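PDB 5G5Y: fructooligosaccharide ABC transporter substrate-binding protein FusA, which binds short- and long-chain fructooligosaccharides, preferring tetrasaccharides and larger, and delivers them to the FusBC-MsmK ABC transporter for import. Local coordinates for residues T39-Q42 with E47-N50; E152-K155 with D159-K162; A436-D441 with S476-I481. One frame throughout, in Å; residues are numbered along the deposited sequence.

Interaction 1 of 3, residues T39-Q42 with E47-N50; sequences TNYQ and EKRN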
loop_
_atom_site.group_PDB
_atom_site.type_symbol
_atom_site.label_atom_id
_atom_site.label_comp_id
_atom_site.label_asym_id
_atom_site.label_seq_id
_atom_site.Cartn_x
_atom_site.Cartn_y
_atom_site.Cartn_z
ATOM N N THR A 39 21.934 12.555 12.558
ATOM C CA THR A 39 21.052 13.695 12.819
ATOM C C THR A 39 19.678 13.092 12.738
ATOM O O THR A 39 19.187 12.817 11.625
ATOM C CB THR A 39 21.241 14.836 11.790
ATOM O OG1 THR A 39 22.564 15.346 11.886
ATOM C CG2 THR A 39 20.263 15.993 12.033
ATOM N N ASN A 40 19.060 12.854 13.897
ATOM C CA ASN A 40 17.860 12.077 13.976
ATOM C C ASN A 40 16.637 12.940 14.255
ATOM O O ASN A 40 16.464 13.409 15.394
ATOM C CB ASN A 40 18.024 11.043 15.077
ATOM C CG ASN A 40 16.857 10.101 15.211
ATOM O OD1 ASN A 40 16.081 9.895 14.275
ATOM N ND2 ASN A 40 16.732 9.498 16.380
ATOM N N TYR A 41 15.785 13.116 13.239
ATOM C CA TYR A 41 14.543 13.879 13.401
ATOM C C TYR A 41 13.367 12.957 13.631
ATOM O O TYR A 41 13.029 12.132 12.779
ATOM C CB TYR A 41 14.319 14.782 12.209
ATOM C CG TYR A 41 15.396 15.807 11.996
ATOM C CD1 TYR A 41 15.903 16.588 13.059
ATOM C CD2 TYR A 41 15.883 16.062 10.712
ATOM C CE1 TYR A 41 16.877 17.542 12.836
ATOM C CE2 TYR A 41 16.856 17.002 10.466
ATOM C CZ TYR A 41 17.349 17.770 11.525
ATOM O OH TYR A 41 18.324 18.722 11.244
ATOM N N GLN A 42 12.751 13.083 14.801
ATOM C CA GLN A 42 11.727 12.169 15.239
ATOM C C GLN A 42 10.321 12.723 15.080
ATOM O O GLN A 42 9.367 12.039 15.388
ATOM C CB GLN A 42 12.016 11.744 16.675
ATOM C CG GLN A 42 13.314 10.948 16.734
ATOM C CD GLN A 42 13.582 10.294 18.054
ATOM O OE1 GLN A 42 13.856 10.989 19.012
ATOM N NE2 GLN A 42 13.596 8.970 18.100
ATOM N N GLU A 47 9.989 18.819 7.108
ATOM C CA GLU A 47 10.316 20.233 7.309
ATOM C C GLU A 47 11.754 20.469 7.797
ATOM O O GLU A 47 12.441 21.351 7.292
ATOM C CB GLU A 47 9.342 20.949 8.261
ATOM C CG GLU A 47 9.486 22.474 8.167
ATOM C CD GLU A 47 9.617 22.952 6.706
ATOM O OE1 GLU A 47 8.645 22.697 5.950
ATOM O OE2 GLU A 47 10.687 23.504 6.290
ATOM N N LYS A 48 12.188 19.660 8.758
ATOM C CA LYS A 48 13.529 19.783 9.305
ATOM C C LYS A 48 14.585 19.470 8.241
ATOM O O LYS A 48 15.564 20.194 8.100
ATOM C CB LYS A 48 13.656 18.927 10.554
ATOM C CG LYS A 48 12.819 19.488 11.722
ATOM C CD LYS A 48 12.794 18.562 12.914
ATOM C CE LYS A 48 12.010 19.151 14.092
ATOM N NZ LYS A 48 11.794 18.082 15.104
ATOM N N ARG A 49 14.341 18.420 7.447
ATOM C CA ARG A 49 15.186 18.102 6.291
ATOM C C ARG A 49 15.245 19.243 5.287
ATOM O O ARG A 49 16.328 19.654 4.883
ATOM C CB ARG A 49 14.696 16.813 5.619
ATOM C CG ARG A 49 15.484 16.446 4.369
ATOM C CD ARG A 49 14.716 15.562 3.427
ATOM N NE ARG A 49 13.531 16.246 2.983
ATOM C CZ ARG A 49 12.364 15.694 2.688
ATOM N NH1 ARG A 49 12.196 14.387 2.728
ATOM N NH2 ARG A 49 11.353 16.481 2.320
ATOM N N ASN A 50 14.087 19.799 4.915
ATOM C CA ASN A 50 14.055 20.909 3.946
ATOM C C ASN A 50 14.802 22.178 4.424
ATOM O O ASN A 50 15.476 22.844 3.616
ATOM C CB ASN A 50 12.602 21.241 3.539
ATOM C CG ASN A 50 11.924 20.114 2.761
ATOM O OD1 ASN A 50 12.573 19.185 2.242
ATOM N ND2 ASN A 50 10.603 20.159 2.725
HETATM O O HOH W 1 16.410 21.503 10.470
#
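Tyr-41, the last residue of an edge strand, lays its ring against the aliphatic stem of Lys-48 on the helix that follows. Lys-48 CB sits almost squarely over one face, 3.7 Å from the centroid of the Tyr-41 ring and 12° off its normal, a CH-pi contact. The two side chains meet at a slant: the extended lysine runs out past the ring, with Lys-48 CD 3.7 Å from Tyr-41 CD1. Having CG anti to the carbonyl carbon and beside the backbone N (chi1 -69°) starts the lysine chain this way, and its NZ finishes on the carbonyl of Ser-43. Lysine suits the place because its methylenes cover an aromatic face while its charge stays at the periphery. Tyr-41 OH is hydrogen-bonded to Asp-52 and to a sulfate ion; a water donating to Lys-48 O at 2.8 Å reaches Tyr-41 OH only weakly. Arg-49 turns its end elsewhere, gripping Asn-50 OD1 side-on with NE and NH2 and forming a salt bridge to Asp-65. Strand 34-41, helix 45-55 and strand 61-63 form a beta-alpha-beta crossover past strand 3-10, in the 2-1-3 strand order of type II periplasmic binding proteins.

Interaction 2 of 3, residues E152-K155 with D159-K162; sequences EMPK and DLIK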
loop_
_atom_site.group_PDB
_atom_site.type_symbol
_atom_site.label_atom_id
_atom_site.label_comp_id
_atom_site.label_asym_id
_atom_site.label_seq_id
_atom_site.Cartn_x
_atom_site.Cartn_y
_atom_site.Cartn_z
ATOM N N GLU A 152 -27.914 -18.949 3.039
ATOM C CA GLU A 152 -26.673 -19.362 2.395
ATOM C C GLU A 152 -25.822 -18.107 2.147
ATOM O O GLU A 152 -26.353 -17.016 1.957
ATOM C CB GLU A 152 -26.961 -20.004 1.032
ATOM C CG GLU A 152 -28.019 -21.111 1.000
ATOM C CD GLU A 152 -27.722 -22.256 1.955
ATOM O OE1 GLU A 152 -26.544 -22.674 2.043
ATOM O OE2 GLU A 152 -28.671 -22.737 2.625
ATOM N N MET A 153 -24.503 -18.269 2.109
ATOM C CA MET A 153 -23.620 -17.180 1.674
ATOM C C MET A 153 -24.027 -16.741 0.253
ATOM O O MET A 153 -24.175 -17.586 -0.622
ATOM C CB MET A 153 -22.143 -17.668 1.676
ATOM C CG MET A 153 -21.149 -16.604 1.255
ATOM S SD MET A 153 -20.998 -15.399 2.557
ATOM C CE MET A 153 -19.902 -16.249 3.706
ATOM N N PRO A 154 -24.205 -15.433 0.010
ATOM C CA PRO A 154 -24.582 -15.014 -1.353
ATOM C C PRO A 154 -23.541 -15.372 -2.389
ATOM O O PRO A 154 -22.356 -15.311 -2.094
ATOM C CB PRO A 154 -24.689 -13.506 -1.268
ATOM C CG PRO A 154 -24.336 -13.121 0.109
ATOM C CD PRO A 154 -24.176 -14.315 0.960
ATOM N N LYS A 155 -24.008 -15.752 -3.572
ATOM C CA LYS A 155 -23.167 -16.042 -4.702
ATOM C C LYS A 155 -23.209 -14.961 -5.788
ATOM O O LYS A 155 -22.328 -14.914 -6.620
ATOM C CB LYS A 155 -23.604 -17.360 -5.348
ATOM C CG LYS A 155 -23.470 -18.600 -4.476
ATOM C CD LYS A 155 -23.784 -19.838 -5.312
ATOM C CE LYS A 155 -24.003 -21.072 -4.460
ATOM N NZ LYS A 155 -25.432 -21.195 -4.057
ATOM N N ASP A 159 -28.409 -12.050 -4.925
ATOM C CA ASP A 159 -28.419 -12.745 -3.608
ATOM C C ASP A 159 -28.032 -11.839 -2.477
ATOM O O ASP A 159 -28.633 -11.892 -1.371
ATOM C CB ASP A 159 -27.428 -13.920 -3.529
ATOM C CG ASP A 159 -27.783 -15.080 -4.408
ATOM O OD1 ASP A 159 -28.954 -15.202 -4.825
ATOM O OD2 ASP A 159 -26.853 -15.890 -4.681
ATOM N N LEU A 160 -27.025 -10.998 -2.714
ATOM C CA LEU A 160 -26.576 -10.073 -1.686
ATOM C C LEU A 160 -27.699 -9.120 -1.311
ATOM O O LEU A 160 -27.896 -8.836 -0.152
ATOM C CB LEU A 160 -25.340 -9.272 -2.140
ATOM C CG LEU A 160 -24.790 -8.236 -1.160
ATOM C CD1 LEU A 160 -24.371 -8.863 0.185
ATOM C CD2 LEU A 160 -23.660 -7.453 -1.777
ATOM N N ILE A 161 -28.423 -8.595 -2.290
ATOM C CA ILE A 161 -29.550 -7.719 -1.957
ATOM C C ILE A 161 -30.539 -8.468 -1.002
ATOM O O ILE A 161 -30.921 -7.911 0.023
ATOM C CB ILE A 161 -30.275 -7.223 -3.208
ATOM C CG1 ILE A 161 -29.391 -6.248 -3.996
ATOM C CG2 ILE A 161 -31.566 -6.506 -2.818
ATOM C CD1 ILE A 161 -29.905 -5.936 -5.387
ATOM N N LYS A 162 -30.871 -9.725 -1.324
ATOM C CA LYS A 162 -31.822 -10.548 -0.523
ATOM C C LYS A 162 -31.301 -10.789 0.890
ATOM O O LYS A 162 -32.010 -10.612 1.863
ATOM C CB LYS A 162 -32.132 -11.898 -1.203
ATOM C CG LYS A 162 -32.820 -11.805 -2.570
ATOM C CD LYS A 162 -33.183 -13.182 -3.133
ATOM C CE LYS A 162 -33.418 -13.170 -4.653
ATOM N NZ LYS A 162 -32.164 -13.397 -5.453
HETATM O O HOH W 2 -26.697 -17.820 -2.341
#
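The flat carboxylate of Asp-159 receives the backbone N-H of Lys-155 on the outer side of OD2, through the anti lone pair that points away from the other oxygen. This bond, Lys-155 N to Asp-159 OD2, measures 3.1 Å and is fairly straight at 158°. A water donates to the same oxygen, 3.0 Å from Asp-159 OD2, and also to the carbonyl oxygen of Met-153, so the carboxylate is tied to the loop twice. On the OD1 side, Lys-162 NZ makes a long salt bridge from the next turn of the helix. Lys-155 NZ lies 5.5 Å from Asp-159 OD2, too far for direct contact, though its charge may still favour the carboxylate.

The puckered ring of Pro-154 is the apolar half of the contact. Its CB packs 3.6 Å from Asp-159 CB, and its CG lies 4.3 Å from Leu-160 CD1. Asp-159 keeps CG anti to the carbonyl carbon and beside the backbone N (chi1 -68°), which swings the carboxylate past the proline toward the loop backbone. Proline suits the spot: it is compact, apolar and already bent, and it also touches Leu-285 and Ile-141. Leu-160 continues inward to Phe-233 of helix 225-239.

The Pro-Lys-Thr run leading into this helix resembles the Pro-x-Thr helix start found in many bacterial solute-binding proteins of family 1. An acidic side chain in the first turn should sit well with the helix dipole. Asp-159 N bonds to Thr-156 OG1, consistent with a capping box at the start of helix 157-169, Thr-156 as N-cap and Asp-159 as N3.

Interaction 3 of 3, residues A436-D441 with S476-I481; sequences AHIEAD and SDYLAI. With ZN (zinc ion), chain H.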
loop_
_atom_site.group_PDB
_atom_site.type_symbol
_atom_site.label_atom_id
_atom_site.label_comp_id
_atom_site.label_asym_id
_atom_site.label_seq_id
_atom_site.Cartn_x
_atom_site.Cartn_y
_atom_site.Cartn_z
ATOM N N ALA A 436 -0.575 15.754 -11.505
ATOM C CA ALA A 436 -0.997 16.322 -10.217
ATOM C C ALA A 436 -2.151 17.300 -10.355
ATOM O O ALA A 436 -3.091 17.311 -9.545
ATOM C CB ALA A 436 0.183 16.996 -9.508
ATOM N N HIS A 437 -2.052 18.160 -11.350
ATOM C CA HIS A 437 -3.091 19.111 -11.650
ATOM C C HIS A 437 -4.393 18.404 -12.030
ATOM O O HIS A 437 -5.451 18.737 -11.493
ATOM C CB HIS A 437 -2.626 20.065 -12.760
ATOM C CG HIS A 437 -3.636 21.082 -13.188
ATOM N ND1 HIS A 437 -3.321 22.084 -14.080
ATOM C CD2 HIS A 437 -4.932 21.285 -12.853
ATOM C CE1 HIS A 437 -4.375 22.854 -14.274
ATOM N NE2 HIS A 437 -5.367 22.388 -13.542
ATOM N N ILE A 438 -4.324 17.453 -12.950
ATOM C CA ILE A 438 -5.516 16.759 -13.391
ATOM C C ILE A 438 -6.209 16.041 -12.216
ATOM O O ILE A 438 -7.457 16.105 -12.076
ATOM C CB ILE A 438 -5.242 15.813 -14.586
ATOM C CG1 ILE A 438 -4.867 16.643 -15.821
ATOM C CG2 ILE A 438 -6.497 14.980 -14.935
ATOM C CD1 ILE A 438 -4.245 15.821 -16.934
ATOM N N GLU A 439 -5.408 15.369 -11.399
ATOM C CA GLU A 439 -5.941 14.628 -10.225
ATOM C C GLU A 439 -6.532 15.586 -9.184
ATOM O O GLU A 439 -7.583 15.311 -8.612
ATOM C CB GLU A 439 -4.845 13.765 -9.583
ATOM C CG GLU A 439 -4.521 12.545 -10.433
ATOM C CD GLU A 439 -3.279 11.778 -9.984
ATOM O OE1 GLU A 439 -2.673 12.139 -8.979
ATOM O OE2 GLU A 439 -2.909 10.792 -10.647
ATOM N N ALA A 440 -5.874 16.711 -8.952
ATOM C CA ALA A 440 -6.409 17.721 -8.034
ATOM C C ALA A 440 -7.765 18.242 -8.526
ATOM O O ALA A 440 -8.635 18.507 -7.725
ATOM C CB ALA A 440 -5.429 18.851 -7.820
ATOM N N ASP A 441 -7.953 18.361 -9.837
ATOM C CA ASP A 441 -9.205 18.838 -10.398
ATOM C C ASP A 441 -10.286 17.797 -10.402
ATOM O O ASP A 441 -11.467 18.115 -10.157
ATOM C CB ASP A 441 -9.018 19.309 -11.846
ATOM C CG ASP A 441 -8.339 20.691 -11.962
ATOM O OD1 ASP A 441 -7.978 21.350 -10.953
ATOM O OD2 ASP A 441 -8.219 21.099 -13.130
ATOM N N SER A 476 -8.427 12.722 -21.398
ATOM C CA SER A 476 -7.699 12.135 -22.517
ATOM C C SER A 476 -6.199 12.366 -22.409
ATOM O O SER A 476 -5.429 11.482 -22.742
ATOM C CB SER A 476 -8.224 12.589 -23.882
ATOM O OG SER A 476 -8.061 13.973 -24.045
ATOM N N ASP A 477 -5.776 13.529 -21.934
ATOM C CA ASP A 477 -4.344 13.800 -21.766
ATOM C C ASP A 477 -3.740 12.939 -20.672
ATOM O O ASP A 477 -2.627 12.431 -20.820
ATOM C CB ASP A 477 -4.099 15.272 -21.451
ATOM C CG ASP A 477 -4.376 16.190 -22.642
ATOM O OD1 ASP A 477 -4.430 15.740 -23.798
ATOM O OD2 ASP A 477 -4.543 17.390 -22.415
ATOM N N TYR A 478 -4.464 12.839 -19.571
ATOM C CA TYR A 478 -4.109 11.972 -18.428
ATOM C C TYR A 478 -3.784 10.542 -18.893
ATOM O O TYR A 478 -2.711 9.993 -18.611
ATOM C CB TYR A 478 -5.288 11.957 -17.443
ATOM C CG TYR A 478 -5.032 11.225 -16.146
ATOM C CD1 TYR A 478 -4.349 11.853 -15.129
ATOM C CD2 TYR A 478 -5.481 9.923 -15.929
ATOM C CE1 TYR A 478 -4.089 11.241 -13.939
ATOM C CE2 TYR A 478 -5.229 9.283 -14.709
ATOM C CZ TYR A 478 -4.535 9.970 -13.722
ATOM O OH TYR A 478 -4.241 9.454 -12.487
ATOM N N LEU A 479 -4.709 9.983 -19.670
ATOM C CA LEU A 479 -4.552 8.628 -20.202
ATOM C C LEU A 479 -3.427 8.466 -21.178
ATOM O O LEU A 479 -2.733 7.446 -21.133
ATOM C CB LEU A 479 -5.840 8.108 -20.827
ATOM C CG LEU A 479 -6.906 7.740 -19.795
ATOM C CD1 LEU A 479 -8.232 7.495 -20.510
ATOM C CD2 LEU A 479 -6.477 6.489 -19.019
ATOM N N ALA A 480 -3.208 9.479 -22.026
ATOM C CA ALA A 480 -2.095 9.422 -22.958
ATOM C C ALA A 480 -0.778 9.429 -22.199
ATOM O O ALA A 480 0.142 8.719 -22.578
ATOM C CB ALA A 480 -2.131 10.569 -23.987
ATOM N N ILE A 481 -0.672 10.240 -21.154
ATOM C CA ILE A 481 0.535 10.245 -20.328
ATOM C C ILE A 481 0.764 8.870 -19.660
ATOM O O ILE A 481 1.878 8.318 -19.716
ATOM C CB ILE A 481 0.527 11.350 -19.271
ATOM C CG1 ILE A 481 0.638 12.718 -19.972
ATOM C CG2 ILE A 481 1.667 11.125 -18.281
ATOM C CD1 ILE A 481 0.134 13.859 -19.130
HETATM ZN ZN ZN H . -7.319 22.868 -13.586
#
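Ile-438 and Tyr-478 mark the closest approach of two helical segments running in roughly opposite directions, their CA atoms 7.1 Å apart. Ile-438 meets the tyrosine at a slant: its CG2 methyl lies 3.8 Å from Tyr-478 CD1, while its CD1 methyl reaches back toward the tyrosine CB and the helix backbone. A branched aliphatic chain suits this place, since its CG2 arm packs beside the ring and its CD1 arm beside Tyr-478 CB.

Tyr-478 has CG anti to its backbone nitrogen (chi1 -174°), which sends the ring across to the other helix and brings its hydroxyl to Glu-439. Tyr-478 OH donates to Glu-439 OE2 at 2.6 Å, and OE2 accepts with its anti lone pair, the one away from the other oxygen, while lying close to the plane of the ring at its edge. The two side chains cross at about a right angle, and the carboxylate is turned 61° from the ring plane. Tyrosine thus buries its ring and still offers a donor at the far end; the extended glutamate supplies a matching acceptor.

The pair belongs to a roughly antiparallel helix packing in which helix 475-492, at the C-terminus, lies along helix 429-455. Tyr-478 and Ile-481, three residues apart, both touch Ile-435, while Leu-479 turns to strand 218-220, which carries Phe-220 of a calcium site.

On another side of helix 429-455, His-437 NE2 and Asp-441 OD2 bind the same zinc ion, each at 2.0 Å. Their four-residue spacing places both side chains on the same side of the helix, one turn apart, and the carboxylate carbon of Asp-441 lies in the plane of the imidazole, at its edge.

The three contacts follow one another along the chain without touching. Interactions 1 and 2 lie on opposite sides of the chain's centre, their centres about 53 Å apart, each joining a helix to the segment shortly before it in sequence. Interaction 3 instead brings together segments 35 residues apart on two helices; its centre is about 33 Å from that of interaction 1 and 38 Å from that of interaction 2. Interaction 1 comes near the sugar site, with the Arg-49 side chain about 9 Å from that of substrate-binding Lys-309. Interaction 3 neighbours a calcium site, the Tyr-478 side chain being about 5 Å from that of Phe-220. Interaction 2 is remote from both kinds of site.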